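Local coordinates for enoyl-CoA hydratase/isomerase family protein (Pseudomonas syringae pv. tomato, PDB 3OT6) that probably acts on acyl-CoA thioesters as a hydratase or isomerase of the crotonase-like superfamily, its exact substrate and reaction not being established, at residues L86-L91 and D218-A223; L79-S84 and Q226-M231; E169-M172 and F176-K179. All blocks are in the same frame, centred on the assembly; numbering follows the deposited sequence.

Contact 1 of 3, residues L86-L91 and D218-A223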
loop_
_atom_site.group_PDB
_atom_site.type_symbol
_atom_site.label_atom_id
_atom_site.label_comp_id
_atom_site.label_asym_id
_atom_site.label_seq_id
_atom_site.Cartn_x
_atom_site.Cartn_y
_atom_site.Cartn_z
ATOM N N LEU A 86 8.687 1.417 4.150
ATOM C CA LEU A 86 7.315 1.477 4.654
ATOM C C LEU A 86 6.538 0.273 4.157
ATOM O O LEU A 86 5.762 -0.310 4.929
ATOM C CB LEU A 86 6.583 2.798 4.303
ATOM C CG LEU A 86 5.070 2.856 4.546
ATOM C CD1 LEU A 86 4.747 2.826 6.084
ATOM C CD2 LEU A 86 4.385 4.081 3.918
ATOM N N ALA A 87 6.714 -0.128 2.891
ATOM C CA ALA A 87 6.021 -1.346 2.416
ATOM C C ALA A 87 6.469 -2.581 3.262
ATOM O O ALA A 87 5.658 -3.423 3.652
ATOM C CB ALA A 87 6.248 -1.609 0.868
ATOM N N ARG A 88 7.754 -2.710 3.490
ATOM C CA ARG A 88 8.278 -3.781 4.289
ATOM C C ARG A 88 7.716 -3.689 5.742
ATOM O O ARG A 88 7.442 -4.688 6.384
ATOM C CB ARG A 88 9.803 -3.702 4.280
ATOM C CG ARG A 88 10.448 -4.968 4.741
ATOM C CD ARG A 88 11.339 -4.650 5.873
ATOM N NE ARG A 88 12.191 -5.748 6.285
ATOM C CZ ARG A 88 12.012 -6.405 7.426
ATOM N NH1 ARG A 88 11.016 -6.040 8.232
ATOM N NH2 ARG A 88 12.813 -7.409 7.746
ATOM N N ARG A 89 7.491 -2.495 6.252
ATOM C CA ARG A 89 7.049 -2.409 7.627
ATOM C C ARG A 89 5.611 -2.844 7.665
ATOM O O ARG A 89 5.221 -3.562 8.555
ATOM C CB ARG A 89 7.205 -0.997 8.193
ATOM C CG ARG A 89 6.494 -0.826 9.492
ATOM C CD ARG A 89 6.532 0.595 9.990
ATOM N NE ARG A 89 6.036 0.604 11.355
ATOM C CZ ARG A 89 5.952 1.674 12.110
ATOM N NH1 ARG A 89 6.320 2.853 11.648
ATOM N NH2 ARG A 89 5.518 1.547 13.332
HETATM N N MSE A 90 4.833 -2.470 6.653
HETATM C CA MSE A 90 3.430 -2.846 6.628
HETATM C C MSE A 90 3.261 -4.335 6.545
HETATM O O MSE A 90 2.340 -4.893 7.127
HETATM C CB MSE A 90 2.691 -2.183 5.463
HETATM C CG MSE A 90 2.459 -0.714 5.666
HETATM SE SE MSE A 90 1.829 0.247 4.066
HETATM C CE MSE A 90 0.008 -0.481 3.829
ATOM N N LEU A 91 4.125 -4.988 5.795
ATOM C CA LEU A 91 4.014 -6.443 5.615
ATOM C C LEU A 91 4.520 -7.162 6.855
ATOM O O LEU A 91 4.296 -8.367 7.036
ATOM C CB LEU A 91 4.803 -6.888 4.403
ATOM C CG LEU A 91 4.160 -6.507 3.062
ATOM C CD1 LEU A 91 5.241 -6.534 1.984
ATOM C CD2 LEU A 91 3.117 -7.536 2.778
ATOM N N ASP A 218 13.213 -10.614 3.653
ATOM C CA ASP A 218 14.639 -10.534 3.350
ATOM C C ASP A 218 14.890 -9.984 1.965
ATOM O O ASP A 218 15.742 -9.131 1.808
ATOM C CB ASP A 218 15.338 -11.898 3.555
ATOM C CG ASP A 218 15.251 -12.362 5.010
ATOM O OD1 ASP A 218 14.973 -11.484 5.918
ATOM O OD2 ASP A 218 15.440 -13.586 5.235
ATOM N N THR A 219 14.151 -10.485 0.979
ATOM C CA THR A 219 14.187 -10.021 -0.382
ATOM C C THR A 219 13.935 -8.511 -0.533
ATOM O O THR A 219 14.602 -7.836 -1.348
ATOM C CB THR A 219 13.145 -10.766 -1.225
ATOM O OG1 THR A 219 13.465 -12.151 -1.236
ATOM C CG2 THR A 219 13.131 -10.237 -2.653
ATOM N N LEU A 220 12.959 -7.989 0.200
ATOM C CA LEU A 220 12.721 -6.557 0.218
ATOM C C LEU A 220 13.917 -5.794 0.825
ATOM O O LEU A 220 14.244 -4.727 0.309
ATOM C CB LEU A 220 11.404 -6.190 0.940
ATOM C CG LEU A 220 10.089 -6.466 0.188
ATOM C CD1 LEU A 220 8.822 -6.337 1.115
ATOM C CD2 LEU A 220 9.979 -5.566 -1.036
ATOM N N ASP A 221 14.535 -6.295 1.909
ATOM C CA ASP A 221 15.718 -5.636 2.486
ATOM C C ASP A 221 16.904 -5.580 1.449
ATOM O O ASP A 221 17.526 -4.540 1.298
ATOM C CB ASP A 221 16.161 -6.284 3.835
ATOM C CG ASP A 221 15.121 -6.117 4.943
ATOM O OD1 ASP A 221 14.210 -5.261 4.847
ATOM O OD2 ASP A 221 15.153 -6.891 5.922
ATOM N N ALA A 222 17.190 -6.694 0.767
ATOM C CA ALA A 222 18.200 -6.751 -0.263
ATOM C C ALA A 222 17.846 -5.763 -1.370
ATOM O O ALA A 222 18.694 -4.987 -1.785
ATOM C CB ALA A 222 18.356 -8.188 -0.837
ATOM N N ALA A 223 16.588 -5.769 -1.805
ATOM C CA ALA A 223 16.074 -4.910 -2.880
ATOM C C ALA A 223 16.229 -3.457 -2.542
ATOM O O ALA A 223 16.637 -2.671 -3.379
ATOM C CB ALA A 223 14.593 -5.211 -3.160
#
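A two-nitrogen salt bridge between R88 and D221, with a leucine pair beside it, joins two antiparallel helices of this crotonase-like fold: helix 73-91 and the long C-terminal helix 202-230. The axes of these two short segments run at 169° to each other and approach to 10.2 Å, leaving room for one layer of side chains between the backbones. R88 and L220 mark the register, their CA atoms 6.6 Å apart. R88 sends CG anti to its own backbone N and then bends at chi2, which carries the guanidinium across to the aspartate. The grip is side-on: R88 NH2 meets D221 OD2 at 3.0 Å, and R88 NE meets D221 OD1 at a short 2.5 Å. Both oxygens are approached on their syn side, but the N-H...O angles of 143° and 137° show bent bonds. Each oxygen is also tilted somewhat from the guanidinium plane. Together the bonds would hold the guanidinium and carboxylate nearly coplanar, as they are found. D218, one turn earlier and itself paired with K214, is not in contact (R88 NH2 to D218 OD1 5.0 Å) but may add to the negative field. Toward the interior, L220 CB lies 4.1 Å from R88 CG. L91 also rests on L216 and L217, and its CD1 meets L220 CD1 at 3.7 Å, the two side chains crossing at about a right angle.

Contact 2 of 3, residues L79-S84 and Q226-M231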
loop_
_atom_site.group_PDB
_atom_site.type_symbol
_atom_site.label_atom_id
_atom_site.label_comp_id
_atom_site.label_asym_id
_atom_site.label_seq_id
_atom_site.Cartn_x
_atom_site.Cartn_y
_atom_site.Cartn_z
ATOM N N LEU A 79 13.595 8.876 -1.267
ATOM C CA LEU A 79 12.167 8.746 -1.266
ATOM C C LEU A 79 11.755 7.275 -1.526
ATOM O O LEU A 79 10.893 6.733 -0.819
ATOM C CB LEU A 79 11.470 9.724 -2.241
ATOM C CG LEU A 79 9.924 9.651 -2.364
ATOM C CD1 LEU A 79 9.189 9.903 -1.050
ATOM C CD2 LEU A 79 9.338 10.609 -3.415
ATOM N N VAL A 80 12.366 6.630 -2.516
ATOM C CA VAL A 80 11.919 5.296 -2.844
ATOM C C VAL A 80 12.374 4.370 -1.759
ATOM O O VAL A 80 11.643 3.435 -1.412
ATOM C CB VAL A 80 12.435 4.844 -4.223
ATOM C CG1 VAL A 80 12.387 3.234 -4.389
ATOM C CG2 VAL A 80 11.733 5.656 -5.283
ATOM N N ALA A 81 13.559 4.599 -1.201
ATOM C CA ALA A 81 14.013 3.735 -0.065
ATOM C C ALA A 81 13.050 3.806 1.141
ATOM O O ALA A 81 12.746 2.759 1.799
ATOM C CB ALA A 81 15.473 4.035 0.361
ATOM N N GLN A 82 12.509 4.996 1.404
ATOM C CA GLN A 82 11.632 5.181 2.565
ATOM C C GLN A 82 10.321 4.513 2.265
ATOM O O GLN A 82 9.702 3.894 3.113
ATOM C CB GLN A 82 11.339 6.643 2.796
ATOM C CG GLN A 82 12.358 7.562 3.388
ATOM C CD GLN A 82 11.706 9.047 3.372
ATOM O OE1 GLN A 82 11.936 9.817 2.402
ATOM N NE2 GLN A 82 10.834 9.402 4.409
ATOM N N GLY A 83 9.856 4.663 1.033
ATOM C CA GLY A 83 8.576 4.143 0.678
ATOM C C GLY A 83 8.588 2.611 0.642
ATOM O O GLY A 83 7.575 1.972 1.031
ATOM N N SER A 84 9.674 2.027 0.115
ATOM C CA SER A 84 9.861 0.581 0.142
ATOM C C SER A 84 10.007 0.030 1.578
ATOM O O SER A 84 9.499 -1.072 1.875
ATOM C CB SER A 84 11.116 0.218 -0.625
ATOM O OG SER A 84 10.949 0.630 -1.960
ATOM N N GLN A 226 19.885 -2.677 -3.112
ATOM C CA GLN A 226 20.107 -2.663 -4.536
ATOM C C GLN A 226 19.504 -1.454 -5.254
ATOM O O GLN A 226 20.083 -0.991 -6.202
ATOM C CB GLN A 226 19.593 -3.950 -5.167
ATOM C CG GLN A 226 20.638 -5.014 -5.187
ATOM C CD GLN A 226 21.805 -4.646 -6.171
ATOM O OE1 GLN A 226 21.621 -4.548 -7.427
ATOM N NE2 GLN A 226 22.996 -4.420 -5.595
ATOM N N ASP A 227 18.344 -0.980 -4.816
ATOM C CA ASP A 227 17.643 0.086 -5.473
ATOM C C ASP A 227 18.326 1.409 -5.174
ATOM O O ASP A 227 18.428 2.260 -6.054
ATOM C CB ASP A 227 16.156 0.136 -5.054
ATOM C CG ASP A 227 15.290 -0.933 -5.752
ATOM O OD1 ASP A 227 15.692 -1.432 -6.823
ATOM O OD2 ASP A 227 14.195 -1.274 -5.243
ATOM N N ARG A 228 18.776 1.592 -3.931
ATOM C CA ARG A 228 19.669 2.701 -3.565
ATOM C C ARG A 228 20.868 2.806 -4.489
ATOM O O ARG A 228 21.088 3.829 -5.122
ATOM C CB ARG A 228 20.203 2.505 -2.161
ATOM C CG ARG A 228 19.437 3.212 -1.126
ATOM C CD ARG A 228 20.263 3.339 0.170
ATOM N NE ARG A 228 19.424 3.027 1.340
ATOM C CZ ARG A 228 18.645 3.916 1.973
ATOM N NH1 ARG A 228 18.606 5.200 1.548
ATOM N NH2 ARG A 228 17.897 3.521 3.024
ATOM N N GLN A 229 21.659 1.751 -4.528
ATOM C CA GLN A 229 22.852 1.718 -5.367
ATOM C C GLN A 229 22.531 1.806 -6.878
ATOM O O GLN A 229 23.155 2.578 -7.582
ATOM C CB GLN A 229 23.687 0.463 -5.062
ATOM C CG GLN A 229 24.016 0.234 -3.540
ATOM C CD GLN A 229 24.530 -1.216 -3.243
ATOM O OE1 GLN A 229 25.386 -1.739 -3.977
ATOM N NE2 GLN A 229 24.006 -1.856 -2.163
ATOM N N HIS A 230 21.557 1.042 -7.377
ATOM C CA HIS A 230 21.378 0.920 -8.834
ATOM C C HIS A 230 20.037 1.227 -9.515
ATOM O O HIS A 230 19.919 0.984 -10.686
ATOM C CB HIS A 230 21.919 -0.425 -9.336
ATOM C CG HIS A 230 23.385 -0.606 -9.070
ATOM N ND1 HIS A 230 24.350 0.217 -9.626
ATOM C CD2 HIS A 230 24.048 -1.494 -8.281
ATOM C CE1 HIS A 230 25.545 -0.170 -9.200
ATOM N NE2 HIS A 230 25.389 -1.203 -8.381
HETATM N N MSE A 231 19.046 1.768 -8.826
HETATM C CA MSE A 231 17.756 1.953 -9.461
HETATM C C MSE A 231 17.819 2.991 -10.544
HETATM O O MSE A 231 17.047 2.959 -11.475
HETATM C CB MSE A 231 16.664 2.358 -8.460
HETATM C CG MSE A 231 16.697 3.814 -7.964
HETATM SE SE MSE A 231 15.226 4.040 -6.735
HETATM C CE MSE A 231 14.728 5.880 -7.073
HETATM O O HOH W 1 13.298 0.307 -3.104
#
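V80 and M231, a selenomethionine, reach toward each other tip to tip, V80 CG2 lying 3.5 Å from M231 CE. The selenium belongs to the same contact, since M231 SE is 3.8 Å from V80 CG1, so both branches of the valine are used. M231 reaches them with CG lodged between its backbone N and carbonyl carbon (chi1 75°), followed by an extended chi2 and a bend at chi3. A methyl-on-guanidinium contact lies beside it: the methyl of A81 sits over one face of the R228 guanidinium, offset toward the rim, with A81 CB 3.5 Å from R228 NH1. The arginine is directed here by its bent chain, and its NE is held by a salt bridge to E225, just before the segment. A81 and R228 are also the pair in register, with CA atoms 6.7 Å apart. These side chains join helix 73-91 to the C-terminal part of helix 202-230 and the residue following, at the C-terminal end of the crotonase-like domain. No direct hydrogen bond spans the two segments; a water does so instead. It donates to D227 OD2 at 2.8 Å and lies 2.6 Å from S84 OG. S84 OG also lies 2.9 Å from V80 O, one turn back in its own helix. D227 is positioned in turn by the start of helix 141-150, where the backbone N of H141 meets OD1 and that of A142 meets OD2; with the water, OD2 thus has two donors. Farther out, V80 packs on Y64, M69 and H140, and a bound 2-methylpentane-2,4-diol, probably from the crystallisation liquor, lies about 4 Å from its side chain.

Contact 3 of 3, residues E169-M172 and F176-K179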
loop_
_atom_site.group_PDB
_atom_site.type_symbol
_atom_site.label_atom_id
_atom_site.label_comp_id
_atom_site.label_asym_id
_atom_site.label_seq_id
_atom_site.Cartn_x
_atom_site.Cartn_y
_atom_site.Cartn_z
ATOM N N GLU A 169 -12.739 -4.635 -10.905
ATOM C CA GLU A 169 -12.923 -6.085 -11.023
ATOM C C GLU A 169 -11.673 -6.739 -11.559
ATOM O O GLU A 169 -11.241 -7.796 -11.058
ATOM C CB GLU A 169 -14.090 -6.437 -11.939
ATOM C CG GLU A 169 -15.449 -6.608 -11.255
ATOM C CD GLU A 169 -16.513 -7.275 -12.229
ATOM O OE1 GLU A 169 -16.214 -7.432 -13.477
ATOM O OE2 GLU A 169 -17.642 -7.643 -11.736
ATOM N N GLY A 170 -11.105 -6.111 -12.575
ATOM C CA GLY A 170 -9.849 -6.573 -13.134
ATOM C C GLY A 170 -8.729 -6.539 -12.109
ATOM O O GLY A 170 -7.880 -7.451 -12.100
ATOM N N ALA A 171 -8.721 -5.515 -11.230
ATOM C CA ALA A 171 -7.686 -5.421 -10.241
ATOM C C ALA A 171 -7.896 -6.512 -9.184
ATOM O O ALA A 171 -6.929 -6.974 -8.579
ATOM C CB ALA A 171 -7.668 -4.077 -9.627
HETATM N N MSE A 172 -9.156 -6.903 -8.927
HETATM C CA MSE A 172 -9.405 -8.018 -8.044
HETATM C C MSE A 172 -8.917 -9.352 -8.691
HETATM O O MSE A 172 -8.154 -10.084 -8.081
HETATM C CB MSE A 172 -10.862 -8.087 -7.638
HETATM C CG MSE A 172 -11.200 -9.372 -6.917
HETATM SE SE MSE A 172 -12.952 -9.214 -6.060
HETATM C CE MSE A 172 -14.132 -9.284 -7.634
ATOM N N PHE A 176 -4.549 -7.122 -6.906
ATOM C CA PHE A 176 -4.484 -5.855 -6.186
ATOM C C PHE A 176 -5.537 -5.789 -5.084
ATOM O O PHE A 176 -5.288 -5.120 -4.046
ATOM C CB PHE A 176 -4.626 -4.661 -7.122
ATOM C CG PHE A 176 -3.454 -4.487 -8.041
ATOM C CD1 PHE A 176 -2.301 -3.829 -7.591
ATOM C CD2 PHE A 176 -3.500 -4.956 -9.359
ATOM C CE1 PHE A 176 -1.174 -3.713 -8.433
ATOM C CE2 PHE A 176 -2.376 -4.821 -10.211
ATOM C CZ PHE A 176 -1.223 -4.207 -9.744
ATOM N N LEU A 177 -6.678 -6.475 -5.285
ATOM C CA LEU A 177 -7.848 -6.345 -4.396
ATOM C C LEU A 177 -8.325 -7.726 -4.025
ATOM O O LEU A 177 -8.182 -8.627 -4.806
ATOM C CB LEU A 177 -8.989 -5.586 -5.119
ATOM C CG LEU A 177 -8.803 -4.092 -5.466
ATOM C CD1 LEU A 177 -10.065 -3.495 -6.088
ATOM C CD2 LEU A 177 -8.277 -3.195 -4.255
ATOM N N ASP A 178 -8.921 -7.898 -2.858
ATOM C CA ASP A 178 -9.604 -9.170 -2.493
ATOM C C ASP A 178 -11.132 -9.022 -2.617
ATOM O O ASP A 178 -11.861 -10.024 -2.664
ATOM C CB ASP A 178 -9.199 -9.600 -1.058
ATOM C CG ASP A 178 -7.671 -9.615 -0.874
ATOM O OD1 ASP A 178 -7.039 -10.348 -1.674
ATOM O OD2 ASP A 178 -7.107 -8.869 0.005
ATOM N N LYS A 179 -11.614 -7.772 -2.672
ATOM C CA LYS A 179 -13.047 -7.549 -2.678
ATOM C C LYS A 179 -13.362 -6.203 -3.287
ATOM O O LYS A 179 -12.652 -5.202 -3.042
ATOM C CB LYS A 179 -13.624 -7.628 -1.230
ATOM C CG LYS A 179 -15.134 -7.639 -1.096
ATOM C CD LYS A 179 -15.577 -7.564 0.405
ATOM C CE LYS A 179 -15.515 -8.924 1.132
ATOM N NZ LYS A 179 -16.189 -10.052 0.328
#
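Selenomethionine M172 swings CG away from its backbone N (chi1 170°), and with an extended chi2 this carries its selenium to the backbone of D178 and K179, M172 SE lying 3.7 Å from D178 O; the bend at chi3 then turns CE. L177 has CG opposite its carbonyl carbon (chi1 -67°), which puts CG 4.3 Å from A171 CB. The backbones themselves set L177 CB 4.0 Å from M172 CB, and M172 CA makes a CA-H...O contact of 3.5 Å with L177 O, at 151° at the hydrogen. One carbonyl serves two amides, A171 O receiving weak bonds from F176 N (2.9 Å) and L177 N (3.3 Å). The F176 ring meets that same oxygen near its plane, at an edge, while A171 CB lies 4.0 Å from F176 CB. A171, F176 and L177 all rest on I128 of strand 128-129. D178 directs its carboxylate to a salt bridge with R119. The chain thus folds back along the C-terminal part of helix 168-174 and enters strand 179-181, an outermost strand of its sheet within this chain. The A171-F176 bond and side-chain contact are consistent with a Schellman-type C-cap.

Overall arrangement
Contacts 1 and 2 are two levels of one helix pair, 73-91 against 202-230, with centres 11 Å apart and adjoining segments. Because the helices run antiparallel, contact 1 nests inside the chain loop closed by contact 2: 79-84 precedes 86-91 on one helix, while their partners come in the reverse order on the other. Contact 3 is nested within both loops but is local, spanning a short turn. Its centre lies 22 Å from contact 1 and 27 Å from contact 2, across the chain's centre from the latter, and it touches neither. The C-terminal helix is thus tied back along an early helix, while contact 3 leads the chain into an outermost strand of the sheet.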